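Local coordinates for protein glutamate receptor IIB,Glutamate receptor IIB (PDB 4WXJ) that binds the transmitter glutamate through this ligand-binding domain and, as in its receptor family, probably gates a postsynaptic cation channel at the fly neuromuscular junction, at residues V107-I118 and F221-L232; F177-V185 and F197-Y207. All coordinates share one frame; numbering follows the deposited sequence.

Contact 1 of 2, residues V107-I118 and F221-L232; sequences VDFTVPFMQLGI and FGEKHYGIAVPL
Y226 and L116 meet where two antiparallel strands cross the ligand-binding clamshell as its interlobe hinge. The Y226 side chain runs along F113, M114 and L116. Its CB sits over one face of the F113 ring, 3.5 Å from F113 CZ. The chi1 of -65° sets CG anti to the carbonyl carbon, and this lays the ring under L116. There L116 CD2 stands over the ring centre, 3.5 Å from the centroid, in a CH-pi contact. The M114 sulfur approaches the CD2 and CE2 atoms obliquely, as a Met-aromatic contact. L116 CD1 lies 3.6 Å from Y226 CE1 and equally near OH, which hydrogen-bonds E200 and T202. A valine in place of Y226 would probably leave L116 and M114 without their ring and E200 without a partner that steadies its carboxylate. The backbone ladder includes Y226 N to M114 O (2.8 Å). Between the L116-K224 and I118-F221 pairs the 221-232 strand carries one extra residue, a beta bulge. Near the other end I228 N donates to T110 OG1 (3.1 Å). T110 and F113 pack on helix 237-250. V107 and A229 rest on helix 80-86, while I118, F221 and K224 reach helix 149-155.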
loop_
_atom_site.group_PDB
_atom_site.type_symbol
_atom_site.label_atom_id
_atom_site.label_comp_id
_atom_site.label_asym_id
_atom_site.label_seq_id
_atom_site.Cartn_x
_atom_site.Cartn_y
_atom_site.Cartn_z
ATOM N N VAL A 107 -9.549 9.674 -9.957
ATOM C CA VAL A 107 -10.329 9.744 -8.725
ATOM C C VAL A 107 -9.760 10.814 -7.803
ATOM O O VAL A 107 -8.618 11.240 -7.966
ATOM C CB VAL A 107 -10.358 8.388 -7.976
ATOM C CG1 VAL A 107 -10.985 7.311 -8.849
ATOM C CG2 VAL A 107 -8.957 7.973 -7.537
ATOM N N ASP A 108 -10.562 11.240 -6.833
ATOM C CA ASP A 108 -10.123 12.226 -5.852
ATOM C C ASP A 108 -9.529 11.525 -4.635
ATOM O O ASP A 108 -9.685 10.317 -4.467
ATOM C CB ASP A 108 -11.289 13.123 -5.430
ATOM C CG ASP A 108 -10.907 14.589 -5.365
ATOM O OD1 ASP A 108 -9.810 14.903 -4.855
ATOM O OD2 ASP A 108 -11.702 15.429 -5.831
ATOM N N PHE A 109 -8.846 12.295 -3.793
ATOM C CA PHE A 109 -8.299 11.780 -2.544
ATOM C C PHE A 109 -8.592 12.732 -1.397
ATOM O O PHE A 109 -8.681 13.945 -1.586
ATOM C CB PHE A 109 -6.788 11.565 -2.654
ATOM C CG PHE A 109 -6.401 10.234 -3.232
ATOM C CD1 PHE A 109 -6.195 10.085 -4.594
ATOM C CD2 PHE A 109 -6.236 9.133 -2.411
ATOM C CE1 PHE A 109 -5.835 8.860 -5.125
ATOM C CE2 PHE A 109 -5.875 7.907 -2.936
ATOM C CZ PHE A 109 -5.675 7.771 -4.295
ATOM N N THR A 110 -8.743 12.172 -0.205
ATOM C CA THR A 110 -8.823 12.976 1.003
ATOM C C THR A 110 -7.426 13.466 1.340
ATOM O O THR A 110 -6.457 13.115 0.661
ATOM C CB THR A 110 -9.383 12.178 2.194
ATOM O OG1 THR A 110 -8.482 11.113 2.526
ATOM C CG2 THR A 110 -10.749 11.600 1.861
ATOM N N VAL A 111 -7.317 14.279 2.382
ATOM C CA VAL A 111 -6.016 14.555 2.970
ATOM C C VAL A 111 -5.426 13.219 3.402
ATOM O O VAL A 111 -6.171 12.301 3.745
ATOM C CB VAL A 111 -6.100 15.503 4.179
ATOM C CG1 VAL A 111 -6.536 16.887 3.745
ATOM C CG2 VAL A 111 -7.047 14.944 5.236
ATOM N N PRO A 112 -4.093 13.094 3.384
ATOM C CA PRO A 112 -3.540 11.793 3.775
ATOM C C PRO A 112 -3.769 11.457 5.245
ATOM O O PRO A 112 -3.838 12.369 6.070
ATOM C CB PRO A 112 -2.042 11.946 3.494
ATOM C CG PRO A 112 -1.930 13.092 2.547
ATOM C CD PRO A 112 -3.049 14.016 2.906
ATOM N N PHE A 113 -3.884 10.168 5.559
ATOM C CA PHE A 113 -3.981 9.721 6.948
ATOM C C PHE A 113 -2.687 9.054 7.408
ATOM O O PHE A 113 -2.558 8.671 8.569
ATOM C CB PHE A 113 -5.168 8.764 7.134
ATOM C CG PHE A 113 -5.094 7.514 6.299
ATOM C CD1 PHE A 113 -4.388 6.406 6.740
ATOM C CD2 PHE A 113 -5.760 7.436 5.085
ATOM C CE1 PHE A 113 -4.332 5.253 5.978
ATOM C CE2 PHE A 113 -5.708 6.288 4.320
ATOM C CZ PHE A 113 -4.993 5.194 4.766
ATOM N N MET A 114 -1.727 8.926 6.497
ATOM C CA MET A 114 -0.436 8.336 6.834
ATOM C C MET A 114 0.637 8.769 5.843
ATOM O O MET A 114 0.406 8.800 4.632
ATOM C CB MET A 114 -0.541 6.809 6.864
ATOM C CG MET A 114 0.631 6.116 7.550
ATOM S SD MET A 114 0.417 4.328 7.707
ATOM C CE MET A 114 -1.005 4.231 8.789
ATOM N N GLN A 115 1.806 9.118 6.371
ATOM C CA GLN A 115 2.962 9.447 5.548
ATOM C C GLN A 115 3.978 8.322 5.683
ATOM O O GLN A 115 4.060 7.670 6.726
ATOM C CB GLN A 115 3.573 10.795 5.953
ATOM C CG GLN A 115 4.018 10.880 7.401
ATOM C CD GLN A 115 4.625 12.231 7.749
ATOM O OE1 GLN A 115 4.127 13.274 7.327
ATOM N NE2 GLN A 115 5.706 12.214 8.518
ATOM N N LEU A 116 4.741 8.091 4.622
ATOM C CA LEU A 116 5.637 6.947 4.559
ATOM C C LEU A 116 6.744 7.175 3.537
ATOM O O LEU A 116 6.828 8.235 2.913
ATOM C CB LEU A 116 4.850 5.681 4.201
ATOM C CG LEU A 116 3.968 5.814 2.958
ATOM C CD1 LEU A 116 4.032 4.561 2.100
ATOM C CD2 LEU A 116 2.529 6.113 3.358
ATOM N N GLY A 117 7.589 6.164 3.372
ATOM C CA GLY A 117 8.621 6.179 2.359
ATOM C C GLY A 117 8.781 4.802 1.747
ATOM O O GLY A 117 7.948 3.918 1.956
ATOM N N ILE A 118 9.860 4.633 0.993
ATOM C CA ILE A 118 10.189 3.367 0.353
ATOM C C ILE A 118 11.535 2.881 0.877
ATOM O O ILE A 118 12.417 3.684 1.181
ATOM C CB ILE A 118 10.244 3.512 -1.184
ATOM C CG1 ILE A 118 8.876 3.928 -1.732
ATOM C CG2 ILE A 118 10.699 2.208 -1.839
ATOM C CD1 ILE A 118 8.910 4.382 -3.180
ATOM N N PHE A 221 13.661 6.203 1.619
ATOM C CA PHE A 221 13.741 7.260 0.617
ATOM C C PHE A 221 12.374 7.503 -0.009
ATOM O O PHE A 221 11.516 6.620 -0.020
ATOM C CB PHE A 221 14.769 6.913 -0.464
ATOM C CG PHE A 221 14.569 5.562 -1.088
ATOM C CD1 PHE A 221 13.716 5.399 -2.167
ATOM C CD2 PHE A 221 15.248 4.454 -0.604
ATOM C CE1 PHE A 221 13.536 4.155 -2.745
ATOM C CE2 PHE A 221 15.071 3.209 -1.180
ATOM C CZ PHE A 221 14.214 3.060 -2.250
ATOM N N GLY A 222 12.183 8.714 -0.523
ATOM C CA GLY A 222 10.920 9.110 -1.113
ATOM C C GLY A 222 9.958 9.665 -0.079
ATOM O O GLY A 222 10.130 9.448 1.121
ATOM N N GLU A 223 8.949 10.389 -0.557
ATOM C CA GLU A 223 7.888 10.930 0.291
ATOM C C GLU A 223 6.530 10.518 -0.260
ATOM O O GLU A 223 6.047 11.106 -1.227
ATOM C CB GLU A 223 7.973 12.457 0.371
ATOM C CG GLU A 223 9.201 12.997 1.083
ATOM C CD GLU A 223 9.223 14.517 1.122
ATOM O OE1 GLU A 223 8.134 15.133 1.169
ATOM O OE2 GLU A 223 10.328 15.097 1.096
ATOM N N LYS A 224 5.921 9.511 0.358
ATOM C CA LYS A 224 4.646 8.983 -0.113
ATOM C C LYS A 224 3.567 9.124 0.957
ATOM O O LYS A 224 3.870 9.278 2.140
ATOM C CB LYS A 224 4.803 7.519 -0.533
ATOM C CG LYS A 224 5.918 7.279 -1.549
ATOM C CD LYS A 224 5.730 8.089 -2.834
ATOM C CE LYS A 224 6.972 8.042 -3.716
ATOM N NZ LYS A 224 6.947 9.096 -4.770
ATOM N N HIS A 225 2.308 9.075 0.525
ATOM C CA HIS A 225 1.170 9.281 1.414
ATOM C C HIS A 225 0.047 8.293 1.127
ATOM O O HIS A 225 -0.230 7.984 -0.033
ATOM C CB HIS A 225 0.619 10.705 1.273
ATOM C CG HIS A 225 1.671 11.774 1.228
ATOM N ND1 HIS A 225 2.224 12.315 2.361
ATOM C CD2 HIS A 225 2.248 12.405 0.177
ATOM C CE1 HIS A 225 3.114 13.236 2.016
ATOM N NE2 HIS A 225 3.144 13.309 0.703
ATOM N N TYR A 226 -0.601 7.813 2.187
ATOM C CA TYR A 226 -1.843 7.057 2.056
ATOM C C TYR A 226 -3.028 7.998 2.197
ATOM O O TYR A 226 -3.073 8.814 3.118
ATOM C CB TYR A 226 -1.953 5.956 3.111
ATOM C CG TYR A 226 -0.935 4.844 3.008
ATOM C CD1 TYR A 226 -0.283 4.564 1.813
ATOM C CD2 TYR A 226 -0.634 4.064 4.114
ATOM C CE1 TYR A 226 0.645 3.542 1.732
ATOM C CE2 TYR A 226 0.287 3.043 4.041
ATOM C CZ TYR A 226 0.924 2.786 2.850
ATOM O OH TYR A 226 1.841 1.764 2.783
ATOM N N GLY A 227 -3.992 7.866 1.291
ATOM C CA GLY A 227 -5.199 8.668 1.330
ATOM C C GLY A 227 -6.426 7.828 1.038
ATOM O O GLY A 227 -6.335 6.785 0.388
ATOM N N ILE A 228 -7.573 8.275 1.532
ATOM C CA ILE A 228 -8.838 7.642 1.194
ATOM C C ILE A 228 -9.271 8.126 -0.182
ATOM O O ILE A 228 -9.360 9.330 -0.427
ATOM C CB ILE A 228 -9.932 7.951 2.233
ATOM C CG1 ILE A 228 -9.575 7.301 3.574
ATOM C CG2 ILE A 228 -11.294 7.455 1.735
ATOM C CD1 ILE A 228 -10.574 7.564 4.690
ATOM N N ALA A 229 -9.535 7.182 -1.078
ATOM C CA ALA A 229 -9.948 7.511 -2.435
ATOM C C ALA A 229 -11.463 7.675 -2.511
ATOM O O ALA A 229 -12.210 6.878 -1.941
ATOM C CB ALA A 229 -9.481 6.437 -3.404
ATOM N N VAL A 230 -11.902 8.720 -3.206
ATOM C CA VAL A 230 -13.319 8.950 -3.457
ATOM C C VAL A 230 -13.509 9.406 -4.902
ATOM O O VAL A 230 -12.561 9.877 -5.531
ATOM C CB VAL A 230 -13.910 10.006 -2.498
ATOM C CG1 VAL A 230 -13.765 9.553 -1.050
ATOM C CG2 VAL A 230 -13.241 11.364 -2.705
ATOM N N PRO A 231 -14.734 9.269 -5.436
ATOM C CA PRO A 231 -14.985 9.726 -6.808
ATOM C C PRO A 231 -14.693 11.213 -6.969
ATOM O O PRO A 231 -14.857 11.968 -6.011
ATOM C CB PRO A 231 -16.474 9.431 -7.015
ATOM C CG PRO A 231 -16.803 8.382 -6.013
ATOM C CD PRO A 231 -15.936 8.670 -4.830
ATOM N N LEU A 232 -14.255 11.617 -8.157
ATOM C CA LEU A 232 -13.915 13.012 -8.420
ATOM C C LEU A 232 -15.060 13.950 -8.056
ATOM O O LEU A 232 -16.208 13.726 -8.441
ATOM C CB LEU A 232 -13.531 13.198 -9.891
ATOM C CG LEU A 232 -12.113 12.756 -10.255
ATOM C CD1 LEU A 232 -11.958 12.616 -11.759
ATOM C CD2 LEU A 232 -11.081 13.736 -9.703
#

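Contact 2 of 2, residues F177-V185 and F197-Y207; sequences FTKNNEEGV and FLMETTNLQYY. With GLU (glutamic acid), chain C.
A water is gripped by four groups between N181 and N203, in the periplasmic-binding-protein-like cleft that encloses the glutamate ligand. It accepts from N181 ND2 (2.8 Å), N203 ND2 and the backbone N of E200. It donates to OE1 of the ligand glutamate at 2.6 Å. Both segments thus reach the ligand's side-chain carboxylate through one water. The amide planes of N181 and N203 stand 58° apart, and N181 OD1 comes within 3.2 Å of N203 ND2 at a poor angle, so the water rather than a direct bond links them. N203 has further partners in Y21, at OD1, and D96, at ND2. E200, at the N-cap position of helix 201-208, turns its carboxylate to the ligand's amino group. E200 OE1 takes the shorter bond from the ligand N, 2.9 Å, and OE2 a weak one. The opposing charges probably strengthen this grip. Helix 181-191 starts with a true cap: N180 OD1 accepts from E183 N at 2.8 Å, nearly straight. Beside N181, F197 lays its ring face against this helix. With CG anti to the backbone N (chi1 -170°), its ring lies under G184. V185 CG2 lies over one face of the Y207 ring in a CH-pi contact, and Y206 CD2 over the opposite face. G184 CA sits over the centre of the F197 ring, 3.6 Å from the centroid and 6° off the ring normal.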
loop_
_atom_site.group_PDB
_atom_site.type_symbol
_atom_site.label_atom_id
_atom_site.label_comp_id
_atom_site.label_asym_id
_atom_site.label_seq_id
_atom_site.Cartn_x
_atom_site.Cartn_y
_atom_site.Cartn_z
ATOM N N PHE A 177 8.707 -8.865 -10.639
ATOM C CA PHE A 177 7.542 -8.265 -9.997
ATOM C C PHE A 177 6.634 -9.303 -9.335
ATOM O O PHE A 177 6.654 -10.480 -9.693
ATOM C CB PHE A 177 6.751 -7.450 -11.019
ATOM C CG PHE A 177 7.551 -6.346 -11.651
ATOM C CD1 PHE A 177 7.608 -5.093 -11.067
ATOM C CD2 PHE A 177 8.254 -6.566 -12.823
ATOM C CE1 PHE A 177 8.346 -4.077 -11.643
ATOM C CE2 PHE A 177 8.994 -5.556 -13.403
ATOM C CZ PHE A 177 9.040 -4.308 -12.813
ATOM N N THR A 178 5.841 -8.844 -8.367
ATOM C CA THR A 178 4.943 -9.708 -7.601
ATOM C C THR A 178 3.532 -9.126 -7.579
ATOM O O THR A 178 3.325 -7.974 -7.959
ATOM C CB THR A 178 5.432 -9.886 -6.155
ATOM O OG1 THR A 178 5.347 -8.634 -5.464
ATOM C CG2 THR A 178 6.872 -10.381 -6.129
ATOM N N LYS A 179 2.566 -9.919 -7.123
ATOM C CA LYS A 179 1.168 -9.495 -7.136
ATOM C C LYS A 179 0.796 -8.687 -5.892
ATOM O O LYS A 179 -0.156 -7.908 -5.920
ATOM C CB LYS A 179 0.241 -10.709 -7.267
ATOM C CG LYS A 179 0.013 -11.486 -5.980
ATOM C CD LYS A 179 -0.783 -12.761 -6.233
ATOM C CE LYS A 179 -2.227 -12.448 -6.602
ATOM N NZ LYS A 179 -3.050 -13.679 -6.761
ATOM N N ASN A 180 1.538 -8.874 -4.804
ATOM C CA ASN A 180 1.254 -8.159 -3.561
ATOM C C ASN A 180 2.416 -8.221 -2.573
ATOM O O ASN A 180 3.441 -8.844 -2.851
ATOM C CB ASN A 180 -0.018 -8.717 -2.912
ATOM C CG ASN A 180 0.040 -10.224 -2.696
ATOM O OD1 ASN A 180 1.097 -10.790 -2.420
ATOM N ND2 ASN A 180 -1.109 -10.879 -2.825
ATOM N N ASN A 181 2.252 -7.567 -1.423
ATOM C CA ASN A 181 3.280 -7.563 -0.385
ATOM C C ASN A 181 3.587 -8.967 0.128
ATOM O O ASN A 181 4.742 -9.297 0.392
ATOM C CB ASN A 181 2.856 -6.678 0.791
ATOM C CG ASN A 181 2.949 -5.199 0.475
ATOM O OD1 ASN A 181 1.980 -4.457 0.638
ATOM N ND2 ASN A 181 4.118 -4.761 0.026
ATOM N N GLU A 182 2.545 -9.783 0.274
ATOM C CA GLU A 182 2.700 -11.137 0.800
ATOM C C GLU A 182 3.643 -11.965 -0.068
ATOM O O GLU A 182 4.565 -12.599 0.442
ATOM C CB GLU A 182 1.344 -11.844 0.907
ATOM C CG GLU A 182 0.441 -11.314 2.012
ATOM C CD GLU A 182 -0.222 -9.988 1.671
ATOM O OE1 GLU A 182 -0.095 -9.523 0.517
ATOM O OE2 GLU A 182 -0.878 -9.411 2.564
ATOM N N GLU A 183 3.411 -11.955 -1.378
ATOM C CA GLU A 183 4.252 -12.705 -2.305
ATOM C C GLU A 183 5.675 -12.155 -2.305
ATOM O O GLU A 183 6.640 -12.907 -2.423
ATOM C CB GLU A 183 3.675 -12.660 -3.724
ATOM C CG GLU A 183 4.435 -13.527 -4.726
ATOM C CD GLU A 183 4.017 -13.280 -6.165
ATOM O OE1 GLU A 183 2.900 -12.768 -6.388
ATOM O OE2 GLU A 183 4.813 -13.593 -7.077
ATOM N N GLY A 184 5.799 -10.838 -2.178
ATOM C CA GLY A 184 7.102 -10.202 -2.126
ATOM C C GLY A 184 7.912 -10.687 -0.938
ATOM O O GLY A 184 9.059 -11.104 -1.086
ATOM N N VAL A 185 7.308 -10.629 0.244
ATOM C CA VAL A 185 7.953 -11.094 1.468
ATOM C C VAL A 185 8.250 -12.592 1.406
ATOM O O VAL A 185 9.326 -13.034 1.814
ATOM C CB VAL A 185 7.077 -10.794 2.704
ATOM C CG1 VAL A 185 7.692 -11.388 3.973
ATOM C CG2 VAL A 185 6.890 -9.295 2.865
ATOM N N PHE A 197 13.267 -7.090 -1.865
ATOM C CA PHE A 197 11.947 -6.571 -2.194
ATOM C C PHE A 197 11.857 -5.086 -1.864
ATOM O O PHE A 197 12.035 -4.680 -0.716
ATOM C CB PHE A 197 10.870 -7.359 -1.441
ATOM C CG PHE A 197 9.464 -7.058 -1.885
ATOM C CD1 PHE A 197 9.109 -7.151 -3.220
ATOM C CD2 PHE A 197 8.493 -6.708 -0.961
ATOM C CE1 PHE A 197 7.816 -6.882 -3.629
ATOM C CE2 PHE A 197 7.198 -6.441 -1.364
ATOM C CZ PHE A 197 6.860 -6.527 -2.698
ATOM N N LEU A 198 11.601 -4.281 -2.890
ATOM C CA LEU A 198 11.422 -2.847 -2.719
ATOM C C LEU A 198 9.966 -2.565 -2.371
ATOM O O LEU A 198 9.055 -2.904 -3.130
ATOM C CB LEU A 198 11.840 -2.107 -3.987
ATOM C CG LEU A 198 13.350 -2.044 -4.216
ATOM C CD1 LEU A 198 13.673 -2.206 -5.689
ATOM C CD2 LEU A 198 13.920 -0.741 -3.681
ATOM N N MET A 199 9.750 -1.951 -1.212
ATOM C CA MET A 199 8.405 -1.783 -0.680
ATOM C C MET A 199 8.308 -0.556 0.212
ATOM O O MET A 199 9.311 0.078 0.530
ATOM C CB MET A 199 7.991 -3.028 0.106
ATOM C CG MET A 199 8.839 -3.285 1.341
ATOM S SD MET A 199 8.578 -4.920 2.060
ATOM C CE MET A 199 6.822 -4.874 2.414
ATOM N N GLU A 200 7.086 -0.238 0.616
ATOM C CA GLU A 200 6.831 0.922 1.450
ATOM C C GLU A 200 7.204 0.632 2.900
ATOM O O GLU A 200 7.023 -0.486 3.387
ATOM C CB GLU A 200 5.366 1.334 1.319
ATOM C CG GLU A 200 5.048 1.876 -0.071
ATOM C CD GLU A 200 3.563 2.057 -0.325
ATOM O OE1 GLU A 200 2.751 1.446 0.397
ATOM O OE2 GLU A 200 3.212 2.810 -1.258
ATOM N N THR A 201 7.738 1.646 3.576
ATOM C CA THR A 201 8.321 1.480 4.905
ATOM C C THR A 201 7.308 0.993 5.938
ATOM O O THR A 201 7.661 0.267 6.870
ATOM C CB THR A 201 8.941 2.797 5.395
ATOM O OG1 THR A 201 7.982 3.855 5.269
ATOM C CG2 THR A 201 10.171 3.134 4.572
ATOM N N THR A 202 6.054 1.394 5.767
ATOM C CA THR A 202 4.978 0.933 6.634
ATOM C C THR A 202 4.863 -0.583 6.593
ATOM O O THR A 202 4.949 -1.260 7.620
ATOM C CB THR A 202 3.631 1.547 6.221
ATOM O OG1 THR A 202 3.456 1.409 4.804
ATOM C CG2 THR A 202 3.588 3.015 6.590
ATOM N N ASN A 203 4.673 -1.110 5.388
ATOM C CA ASN A 203 4.513 -2.544 5.195
ATOM C C ASN A 203 5.788 -3.296 5.541
ATOM O O ASN A 203 5.737 -4.413 6.053
ATOM C CB ASN A 203 4.105 -2.837 3.751
ATOM C CG ASN A 203 2.799 -2.172 3.371
ATOM O OD1 ASN A 203 1.893 -2.051 4.195
ATOM N ND2 ASN A 203 2.696 -1.731 2.122
ATOM N N LEU A 204 6.931 -2.679 5.257
ATOM C CA LEU A 204 8.220 -3.281 5.567
ATOM C C LEU A 204 8.365 -3.472 7.069
ATOM O O LEU A 204 8.798 -4.531 7.527
ATOM C CB LEU A 204 9.364 -2.416 5.032
ATOM C CG LEU A 204 10.745 -3.081 5.016
ATOM C CD1 LEU A 204 11.582 -2.530 3.875
ATOM C CD2 LEU A 204 11.475 -2.887 6.336
ATOM N N GLN A 205 8.005 -2.442 7.830
ATOM C CA GLN A 205 8.072 -2.503 9.286
ATOM C C GLN A 205 7.199 -3.632 9.813
ATOM O O GLN A 205 7.610 -4.389 10.691
ATOM C CB GLN A 205 7.631 -1.176 9.906
ATOM C CG GLN A 205 7.720 -1.146 11.432
ATOM C CD GLN A 205 7.032 0.061 12.043
ATOM O OE1 GLN A 205 6.325 0.804 11.362
ATOM N NE2 GLN A 205 7.238 0.260 13.340
ATOM N N TYR A 206 5.989 -3.735 9.270
ATOM C CA TYR A 206 5.042 -4.753 9.703
ATOM C C TYR A 206 5.604 -6.159 9.549
ATOM O O TYR A 206 5.478 -6.985 10.453
ATOM C CB TYR A 206 3.737 -4.642 8.918
ATOM C CG TYR A 206 2.763 -5.752 9.237
ATOM C CD1 TYR A 206 1.932 -5.675 10.347
ATOM C CD2 TYR A 206 2.680 -6.882 8.435
ATOM C CE1 TYR A 206 1.044 -6.689 10.646
ATOM C CE2 TYR A 206 1.794 -7.901 8.726
ATOM C CZ TYR A 206 0.979 -7.800 9.834
ATOM O OH TYR A 206 0.095 -8.810 10.128
ATOM N N TYR A 207 6.226 -6.427 8.404
ATOM C CA TYR A 207 6.693 -7.771 8.086
ATOM C C TYR A 207 8.053 -8.088 8.703
ATOM O O TYR A 207 8.305 -9.226 9.095
ATOM C CB TYR A 207 6.753 -7.966 6.568
ATOM C CG TYR A 207 5.405 -8.267 5.951
ATOM C CD1 TYR A 207 4.834 -9.526 6.074
ATOM C CD2 TYR A 207 4.709 -7.299 5.241
ATOM C CE1 TYR A 207 3.604 -9.811 5.514
ATOM C CE2 TYR A 207 3.478 -7.574 4.675
ATOM C CZ TYR A 207 2.930 -8.834 4.816
ATOM O OH TYR A 207 1.705 -9.117 4.257
HETATM N N GLU C . 0.563 1.298 -1.455
HETATM C CA GLU C . 0.981 0.892 -2.825
HETATM C C GLU C . -0.076 1.298 -3.844
HETATM O O GLU C . -1.024 2.010 -3.507
HETATM C CB GLU C . 1.227 -0.614 -2.879
HETATM C CG GLU C . 2.494 -1.070 -2.171
HETATM C CD GLU C . 3.757 -0.885 -3.004
HETATM O OE1 GLU C . 4.860 -1.061 -2.446
HETATM O OE2 GLU C . 3.655 -0.570 -4.211
HETATM O OXT GLU C . -0.012 0.934 -5.021
HETATM O O HOH W 1 4.585 -1.999 -0.003
#

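Overall arrangement
From the N terminus the chain first builds most of one lobe, then runs out through residues 107-118. It then builds much of the second lobe, including helices 149-155 and 160-171. Residues 177-185 follow. After the rest of helix 181-191 and a short turn into strand 195-200, residues 197-207 close contact 2. The chain goes on to strand 214-230, and residues 221-232, at and just past its end, return beside residues 107-118 and close contact 1. Contact 2 is therefore nested inside the long loop of contact 1. Their centres lie about 17 Å apart. Neighbouring strands 108-123 and 195-200 join them, and Y226 also meets E200 and T202. Contact 1 ties the lobes together; contact 2 fastens helix 181-191 to the sheet and helix 201-208.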